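Acyl-coenzyme A oxidase (PDB 5K3H) catalyses the FAD-dependent desaturation of acyl-CoA to (2E)-enoyl-CoA with release of hydrogen peroxide, the first step of peroxisomal fatty acid beta-oxidation. Local coordinates at residues T489-T494 / L569-E574; H538-I543 / L575-T580; T580-L583 / F587-S590. All coordinates share one frame; numbering follows the deposited sequence.

All three contacts lie close together in the helical C-terminal acyl-CoA oxidase region. Contact 1 joins helix 489-515 to helix 557-577, and contact 2, with its centre about 8 Å away, joins helix 520-553 to the end of helix 557-577 and the turn after it, before helix 579-584. Along the chain these two interlock, since their segments alternate, whereas contact 3 follows contact 1 and begins at Thr-580, where contact 2 ends. Its centre is about 12 Å from contact 2's and about 13 Å from contact 1's. Leu-575 packs on Tyr-491 and Met-588. The cluster thus packs these helices together, with the subunit interface along contacts 2 and 3 and ATP-binding residues beside contact 2 and in contact 3.

Contact 1: T489-T494 / L569-E574; sequences TEYIKT and LHVNYE
The hydroxyl of Tyr-491 donates a hydrogen bond to the side-chain carbonyl of Asn-572, with 2.7 Å between OH and OD1. The donor lies 21° from the carbonyl plane, and the ring and the amide are turned almost perpendicular to each other. OD1 also comes within 3.2 Å of CE2 of Tyr-491, approaching the phenol end of the ring obliquely, neither over the face nor at the edge. With chi1 at -73°, Tyr-491 carries CG anti to its carbonyl carbon, and the ring projects from helix 489-515 to helix 557-577. There Val-571 supplies the apolar half of the contact: its CG2 sits over one ring face, offset toward the rim, in a CH-pi contact 4.0 Å from the centroid of the Tyr-491 ring. The two side chains cross at about a right angle, and CB and CG2 of Val-571 both meet the CG-CD2 side of the ring. Asn-572 is fixed from its other end as well, because ND2 donates to the backbone O of His-568 one turn earlier. The two bonds together are consistent with the modelled flip of the amide. Tyr-595, Val-596 and Gln-599 of helix 590-616 pack beside the pair, while Val-544 of helix 520-553 touches Val-571. All three touching residues are buried; the hydrogen bond pairs the phenol hydroxyl with the amide oxygen, while Val-571 gives the ring its apolar contact.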
loop_
_atom_site.group_PDB
_atom_site.type_symbol
_atom_site.label_atom_id
_atom_site.label_comp_id
_atom_site.label_asym_id
_atom_site.label_seq_id
_atom_site.Cartn_x
_atom_site.Cartn_y
_atom_site.Cartn_z
ATOM N N THR B 489 14.367 -11.301 -28.838
ATOM C CA THR B 489 15.338 -12.267 -28.339
ATOM C C THR B 489 16.587 -11.607 -27.788
ATOM O O THR B 489 17.210 -12.163 -26.880
ATOM C CB THR B 489 15.698 -13.283 -29.434
ATOM O OG1 THR B 489 16.469 -12.654 -30.461
ATOM C CG2 THR B 489 14.419 -13.855 -30.065
ATOM N N GLU B 490 16.952 -10.411 -28.248
ATOM C CA GLU B 490 18.092 -9.778 -27.592
ATOM C C GLU B 490 17.760 -9.345 -26.162
ATOM O O GLU B 490 18.636 -9.404 -25.286
ATOM C CB GLU B 490 18.627 -8.609 -28.413
ATOM C CG GLU B 490 19.090 -9.002 -29.824
ATOM C CD GLU B 490 19.992 -10.237 -29.841
ATOM O OE1 GLU B 490 19.905 -10.997 -30.814
ATOM O OE2 GLU B 490 20.796 -10.452 -28.900
ATOM N N TYR B 491 16.505 -8.952 -25.890
ATOM C CA TYR B 491 16.088 -8.653 -24.515
ATOM C C TYR B 491 16.053 -9.915 -23.658
ATOM O O TYR B 491 16.453 -9.896 -22.491
ATOM C CB TYR B 491 14.710 -7.975 -24.504
ATOM C CG TYR B 491 14.712 -6.548 -24.982
ATOM C CD1 TYR B 491 14.618 -6.255 -26.334
ATOM C CD2 TYR B 491 14.814 -5.493 -24.082
ATOM C CE1 TYR B 491 14.643 -4.926 -26.797
ATOM C CE2 TYR B 491 14.833 -4.163 -24.519
ATOM C CZ TYR B 491 14.741 -3.877 -25.884
ATOM O OH TYR B 491 14.746 -2.562 -26.330
ATOM N N ILE B 492 15.514 -11.003 -24.199
ATOM C CA ILE B 492 15.483 -12.257 -23.455
ATOM C C ILE B 492 16.904 -12.701 -23.113
ATOM O O ILE B 492 17.212 -13.026 -21.958
ATOM C CB ILE B 492 14.698 -13.320 -24.244
ATOM C CG1 ILE B 492 13.213 -12.912 -24.303
ATOM C CG2 ILE B 492 14.793 -14.658 -23.570
ATOM C CD1 ILE B 492 12.303 -13.862 -25.074
ATOM N N LYS B 493 17.814 -12.653 -24.093
ATOM C CA LYS B 493 19.201 -13.036 -23.809
ATOM C C LYS B 493 19.853 -12.121 -22.785
ATOM O O LYS B 493 20.734 -12.560 -22.041
ATOM C CB LYS B 493 20.049 -13.049 -25.084
ATOM C CG LYS B 493 19.685 -14.151 -26.046
ATOM C CD LYS B 493 20.810 -14.358 -27.035
ATOM C CE LYS B 493 21.106 -13.082 -27.814
ATOM N NZ LYS B 493 22.528 -13.004 -28.299
ATOM N N THR B 494 19.451 -10.848 -22.743
ATOM C CA THR B 494 20.002 -9.913 -21.764
ATOM C C THR B 494 19.482 -10.215 -20.355
ATOM O O THR B 494 20.256 -10.190 -19.391
ATOM C CB THR B 494 19.679 -8.483 -22.205
ATOM O OG1 THR B 494 20.278 -8.260 -23.485
ATOM C CG2 THR B 494 20.212 -7.445 -21.239
ATOM N N LEU B 569 6.812 -2.887 -24.626
ATOM C CA LEU B 569 6.790 -2.019 -23.447
ATOM C C LEU B 569 7.312 -2.753 -22.216
ATOM O O LEU B 569 8.158 -2.235 -21.471
ATOM C CB LEU B 569 5.368 -1.523 -23.189
ATOM C CG LEU B 569 5.142 -0.629 -21.963
ATOM C CD1 LEU B 569 5.986 0.659 -22.042
ATOM C CD2 LEU B 569 3.674 -0.307 -21.809
ATOM N N HIS B 570 6.827 -3.983 -22.011
ATOM C CA HIS B 570 7.213 -4.785 -20.857
ATOM C C HIS B 570 8.725 -4.981 -20.796
ATOM O O HIS B 570 9.357 -4.707 -19.766
ATOM C CB HIS B 570 6.470 -6.130 -20.916
ATOM C CG HIS B 570 6.642 -6.996 -19.699
ATOM N ND1 HIS B 570 6.227 -6.613 -18.442
ATOM C CD2 HIS B 570 7.147 -8.246 -19.562
ATOM C CE1 HIS B 570 6.495 -7.576 -17.578
ATOM N NE2 HIS B 570 7.048 -8.580 -18.233
ATOM N N VAL B 571 9.331 -5.478 -21.876
ATOM C CA VAL B 571 10.753 -5.806 -21.780
ATOM C C VAL B 571 11.593 -4.546 -21.573
ATOM O O VAL B 571 12.581 -4.571 -20.832
ATOM C CB VAL B 571 11.215 -6.618 -23.008
ATOM C CG1 VAL B 571 10.532 -7.976 -23.043
ATOM C CG2 VAL B 571 10.937 -5.846 -24.309
ATOM N N ASN B 572 11.182 -3.406 -22.139
ATOM C CA ASN B 572 11.946 -2.176 -21.909
ATOM C C ASN B 572 11.743 -1.618 -20.504
ATOM O O ASN B 572 12.699 -1.139 -19.882
ATOM C CB ASN B 572 11.602 -1.120 -22.954
ATOM C CG ASN B 572 12.285 -1.387 -24.264
ATOM O OD1 ASN B 572 13.502 -1.202 -24.379
ATOM N ND2 ASN B 572 11.513 -1.784 -25.280
ATOM N N TYR B 573 10.503 -1.636 -19.999
ATOM C CA TYR B 573 10.263 -1.185 -18.631
ATOM C C TYR B 573 10.978 -2.077 -17.623
ATOM O O TYR B 573 11.643 -1.592 -16.700
ATOM C CB TYR B 573 8.771 -1.170 -18.352
ATOM C CG TYR B 573 8.423 -0.597 -17.010
ATOM C CD1 TYR B 573 8.255 0.777 -16.851
ATOM C CD2 TYR B 573 8.288 -1.409 -15.898
ATOM C CE1 TYR B 573 7.932 1.320 -15.626
ATOM C CE2 TYR B 573 7.967 -0.867 -14.668
ATOM C CZ TYR B 573 7.787 0.494 -14.548
ATOM O OH TYR B 573 7.468 1.045 -13.337
ATOM N N GLU B 574 10.831 -3.397 -17.772
ATOM C CA GLU B 574 11.454 -4.316 -16.831
ATOM C C GLU B 574 12.973 -4.253 -16.925
ATOM O O GLU B 574 13.664 -4.361 -15.908
ATOM C CB GLU B 574 10.942 -5.736 -17.078
ATOM C CG GLU B 574 9.423 -5.900 -16.909
ATOM C CD GLU B 574 8.938 -5.585 -15.490
ATOM O OE1 GLU B 574 9.633 -5.990 -14.523
ATOM O OE2 GLU B 574 7.858 -4.945 -15.329
#

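Contact 2: H538-I543 / L575-T580; sequences HTRLFI and LLDVAT
A bend at chi3 (75°) in Arg-540 turns its guanidinium toward Asp-577, whose CG stands anti to the backbone N at the last turn of helix 557-577. The charged groups form a salt bridge through one carboxylate oxygen: NH2 of Arg-540 is 2.6 Å from OD2 of Asp-577, and its N-H points at that oxygen at 159°. The oxygen lies near the guanidinium plane and accepts on its anti lone pair. A second, weak bond runs from NH1 of Arg-540 to the same OD2 at 3.2 Å, so one oxygen bridges both terminal nitrogens. Over one guanidinium face lies Val-578, with CG1 3.4 Å from NH1 of Arg-540. NH2 has another carboxylate partner in Glu-574, one turn back from Asp-577, and the two acids would probably have their negative charges stabilised by the nitrogen they share. A leucine in place of Arg-540 would probably leave Asp-577 without its cationic mate and Glu-574 with Arg-350 as a remaining partner. Arg-536, which binds the ATP shared between the dimer partners, has its side chain about 5 Å from that of Arg-540. The salt bridge ties helix 520-553 to the point where helix 557-577 gives way to helix 579-584, with Gln-397 of helix 382-408 and Arg-350 of helix 338-367 packed against Arg-540.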
loop_
_atom_site.group_PDB
_atom_site.type_symbol
_atom_site.label_atom_id
_atom_site.label_comp_id
_atom_site.label_asym_id
_atom_site.label_seq_id
_atom_site.Cartn_x
_atom_site.Cartn_y
_atom_site.Cartn_z
ATOM N N HIS B 538 15.410 -14.501 -11.817
ATOM C CA HIS B 538 15.052 -15.735 -12.499
ATOM C C HIS B 538 13.548 -15.800 -12.745
ATOM O O HIS B 538 13.097 -16.142 -13.852
ATOM C CB HIS B 538 15.546 -16.904 -11.650
ATOM C CG HIS B 538 15.059 -18.237 -12.106
ATOM N ND1 HIS B 538 15.691 -18.958 -13.100
ATOM C CD2 HIS B 538 14.031 -19.008 -11.667
ATOM C CE1 HIS B 538 15.057 -20.104 -13.270
ATOM N NE2 HIS B 538 14.052 -20.162 -12.410
ATOM N N THR B 539 12.758 -15.421 -11.730
ATOM C CA THR B 539 11.308 -15.459 -11.847
ATOM C C THR B 539 10.819 -14.445 -12.879
ATOM O O THR B 539 9.981 -14.775 -13.725
ATOM C CB THR B 539 10.678 -15.198 -10.471
ATOM O OG1 THR B 539 11.159 -16.174 -9.535
ATOM C CG2 THR B 539 9.162 -15.277 -10.549
ATOM N N ARG B 540 11.370 -13.224 -12.850
ATOM C CA ARG B 540 11.027 -12.216 -13.851
ATOM C C ARG B 540 11.440 -12.660 -15.254
ATOM O O ARG B 540 10.738 -12.369 -16.234
ATOM C CB ARG B 540 11.653 -10.865 -13.483
ATOM C CG ARG B 540 11.098 -10.315 -12.165
ATOM C CD ARG B 540 11.816 -9.084 -11.645
ATOM N NE ARG B 540 11.473 -7.876 -12.384
ATOM C CZ ARG B 540 11.831 -6.651 -12.014
ATOM N NH1 ARG B 540 12.540 -6.468 -10.918
ATOM N NH2 ARG B 540 11.481 -5.602 -12.732
ATOM N N LEU B 541 12.583 -13.336 -15.383
ATOM C CA LEU B 541 12.976 -13.848 -16.694
ATOM C C LEU B 541 11.945 -14.836 -17.240
ATOM O O LEU B 541 11.592 -14.784 -18.425
ATOM C CB LEU B 541 14.358 -14.495 -16.612
ATOM C CG LEU B 541 14.715 -15.480 -17.729
ATOM C CD1 LEU B 541 14.850 -14.755 -19.078
ATOM C CD2 LEU B 541 15.997 -16.217 -17.359
ATOM N N PHE B 542 11.452 -15.745 -16.385
ATOM C CA PHE B 542 10.412 -16.687 -16.801
ATOM C C PHE B 542 9.174 -15.962 -17.304
ATOM O O PHE B 542 8.590 -16.343 -18.319
ATOM C CB PHE B 542 10.006 -17.610 -15.657
ATOM C CG PHE B 542 8.893 -18.552 -16.039
ATOM C CD1 PHE B 542 9.166 -19.715 -16.744
ATOM C CD2 PHE B 542 7.568 -18.244 -15.751
ATOM C CE1 PHE B 542 8.150 -20.572 -17.107
ATOM C CE2 PHE B 542 6.538 -19.101 -16.120
ATOM C CZ PHE B 542 6.827 -20.266 -16.794
ATOM N N ILE B 543 8.739 -14.930 -16.580
ATOM C CA ILE B 543 7.521 -14.219 -16.953
ATOM C C ILE B 543 7.662 -13.588 -18.339
ATOM O O ILE B 543 6.764 -13.701 -19.180
ATOM C CB ILE B 543 7.185 -13.173 -15.869
ATOM C CG1 ILE B 543 6.811 -13.866 -14.552
ATOM C CG2 ILE B 543 6.055 -12.252 -16.331
ATOM C CD1 ILE B 543 6.886 -12.977 -13.332
ATOM N N LEU B 575 13.523 -4.080 -18.132
ATOM C CA LEU B 575 14.979 -3.972 -18.247
ATOM C C LEU B 575 15.498 -2.684 -17.619
ATOM O O LEU B 575 16.516 -2.700 -16.915
ATOM C CB LEU B 575 15.426 -4.077 -19.706
ATOM C CG LEU B 575 16.946 -3.985 -19.974
ATOM C CD1 LEU B 575 17.774 -5.010 -19.139
ATOM C CD2 LEU B 575 17.241 -4.108 -21.495
ATOM N N LEU B 576 14.827 -1.553 -17.855
ATOM C CA LEU B 576 15.232 -0.326 -17.177
ATOM C C LEU B 576 15.162 -0.496 -15.669
ATOM O O LEU B 576 16.003 0.044 -14.943
ATOM C CB LEU B 576 14.368 0.847 -17.639
ATOM C CG LEU B 576 14.916 2.284 -17.550
ATOM C CD1 LEU B 576 16.224 2.489 -18.314
ATOM C CD2 LEU B 576 13.866 3.252 -18.065
ATOM N N ASP B 577 14.195 -1.290 -15.191
ATOM C CA ASP B 577 14.015 -1.501 -13.759
ATOM C C ASP B 577 15.192 -2.208 -13.115
ATOM O O ASP B 577 15.494 -1.941 -11.947
ATOM C CB ASP B 577 12.754 -2.321 -13.511
ATOM C CG ASP B 577 12.336 -2.320 -12.051
ATOM O OD1 ASP B 577 12.525 -1.271 -11.406
ATOM O OD2 ASP B 577 11.838 -3.363 -11.547
ATOM N N VAL B 578 15.852 -3.119 -13.834
ATOM C CA VAL B 578 16.960 -3.904 -13.284
ATOM C C VAL B 578 18.277 -3.521 -13.969
ATOM O O VAL B 578 19.165 -4.365 -14.167
ATOM C CB VAL B 578 16.663 -5.409 -13.410
ATOM C CG1 VAL B 578 15.377 -5.741 -12.677
ATOM C CG2 VAL B 578 16.578 -5.842 -14.875
ATOM N N ALA B 579 18.390 -2.235 -14.345
ATOM C CA ALA B 579 19.492 -1.752 -15.172
ATOM C C ALA B 579 20.849 -1.923 -14.499
ATOM O O ALA B 579 21.853 -2.185 -15.179
ATOM C CB ALA B 579 19.254 -0.285 -15.533
ATOM N N THR B 580 20.912 -1.747 -13.174
ATOM C CA THR B 580 22.173 -1.912 -12.447
ATOM C C THR B 580 22.853 -3.243 -12.760
ATOM O O THR B 580 24.053 -3.289 -13.043
ATOM C CB THR B 580 21.922 -1.770 -10.945
ATOM O OG1 THR B 580 21.615 -0.400 -10.654
ATOM C CG2 THR B 580 23.141 -2.200 -10.126
#

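Contact 3: T580-L583 / F587-S590; sequences TYAL and FMSS
Ala-582 and Met-588 form the tight part of this turn: the backbone N of Met-588 donates to O of Ala-582 over 3.0 Å, and the side chains meet with CB of Ala-582 3.8 Å from SD of Met-588. The N-H comes in at 151° but from above the carbonyl plane, 46° out of it. CB of Phe-587 also lies 3.5 Å from O of Ala-582. The thioether runs extended to its sulfur and then bends, so its end leads away from Ala-582. On the looser side only one branch of Leu-583 reaches across: CD2 is 3.6 Å from O of Met-588 and 4.2 Å from O of Ser-589. Here the partly exposed serines lead into helix 590-616. Ser-589 is the N-cap, its OG capping a backbone N just inside that helix while OE1 of Gln-592 takes the backbone N of Ser-589, a pattern consistent with a capping box. OG of Ser-590 hydrogen-bonds Glu-584 of the second subunit. Tyr-581, an ATP-binding residue, packs on helix 489-515. One backbone bond and the packing of Ala-582 on Met-588 thus hold the turn that precedes helix 590-616.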
loop_
_atom_site.group_PDB
_atom_site.type_symbol
_atom_site.label_atom_id
_atom_site.label_comp_id
_atom_site.label_asym_id
_atom_site.label_seq_id
_atom_site.Cartn_x
_atom_site.Cartn_y
_atom_site.Cartn_z
ATOM N N THR B 580 20.912 -1.747 -13.174
ATOM C CA THR B 580 22.173 -1.912 -12.447
ATOM C C THR B 580 22.853 -3.243 -12.760
ATOM O O THR B 580 24.053 -3.289 -13.043
ATOM C CB THR B 580 21.922 -1.770 -10.945
ATOM O OG1 THR B 580 21.615 -0.400 -10.654
ATOM C CG2 THR B 580 23.141 -2.200 -10.126
ATOM N N TYR B 581 22.101 -4.343 -12.732
ATOM C CA TYR B 581 22.705 -5.645 -13.008
ATOM C C TYR B 581 23.258 -5.728 -14.435
ATOM O O TYR B 581 24.208 -6.479 -14.693
ATOM C CB TYR B 581 21.671 -6.748 -12.750
ATOM C CG TYR B 581 21.104 -6.700 -11.357
ATOM C CD1 TYR B 581 21.827 -7.184 -10.284
ATOM C CD2 TYR B 581 19.852 -6.145 -11.113
ATOM C CE1 TYR B 581 21.331 -7.123 -8.997
ATOM C CE2 TYR B 581 19.326 -6.085 -9.817
ATOM C CZ TYR B 581 20.078 -6.579 -8.753
ATOM O OH TYR B 581 19.597 -6.533 -7.442
ATOM N N ALA B 582 22.654 -5.003 -15.387
ATOM C CA ALA B 582 23.132 -5.037 -16.772
ATOM C C ALA B 582 24.386 -4.193 -16.951
ATOM O O ALA B 582 25.272 -4.546 -17.741
ATOM C CB ALA B 582 22.028 -4.569 -17.727
ATOM N N LEU B 583 24.470 -3.075 -16.226
ATOM C CA LEU B 583 25.587 -2.158 -16.350
ATOM C C LEU B 583 26.810 -2.626 -15.573
ATOM O O LEU B 583 27.937 -2.271 -15.942
ATOM C CB LEU B 583 25.170 -0.770 -15.842
ATOM C CG LEU B 583 24.065 0.018 -16.575
ATOM C CD1 LEU B 583 23.500 1.092 -15.670
ATOM C CD2 LEU B 583 24.596 0.662 -17.857
ATOM N N PHE B 587 27.982 -5.280 -19.445
ATOM C CA PHE B 587 27.220 -6.012 -20.453
ATOM C C PHE B 587 26.369 -5.064 -21.292
ATOM O O PHE B 587 26.111 -5.339 -22.469
ATOM C CB PHE B 587 26.366 -7.101 -19.801
ATOM C CG PHE B 587 25.843 -8.116 -20.778
ATOM C CD1 PHE B 587 26.698 -9.092 -21.298
ATOM C CD2 PHE B 587 24.509 -8.105 -21.196
ATOM C CE1 PHE B 587 26.237 -10.044 -22.206
ATOM C CE2 PHE B 587 24.042 -9.061 -22.118
ATOM C CZ PHE B 587 24.905 -10.024 -22.620
ATOM N N MET B 588 25.846 -3.996 -20.685
ATOM C CA MET B 588 25.189 -2.899 -21.405
ATOM C C MET B 588 25.967 -1.594 -21.245
ATOM O O MET B 588 26.554 -1.313 -20.193
ATOM C CB MET B 588 23.745 -2.668 -20.920
ATOM C CG MET B 588 22.694 -3.514 -21.610
ATOM S SD MET B 588 20.951 -3.215 -21.132
ATOM C CE MET B 588 20.581 -1.581 -21.748
ATOM N N SER B 589 25.923 -0.778 -22.285
ATOM C CA SER B 589 26.492 0.560 -22.250
ATOM C C SER B 589 25.416 1.585 -21.904
ATOM O O SER B 589 24.209 1.320 -21.960
ATOM C CB SER B 589 27.099 0.914 -23.598
ATOM O OG SER B 589 26.076 0.827 -24.586
ATOM N N SER B 590 25.883 2.784 -21.554
ATOM C CA SER B 590 24.982 3.911 -21.357
ATOM C C SER B 590 24.155 4.179 -22.612
ATOM O O SER B 590 22.973 4.534 -22.525
ATOM C CB SER B 590 25.790 5.144 -20.954
ATOM O OG SER B 590 24.942 6.268 -20.764
#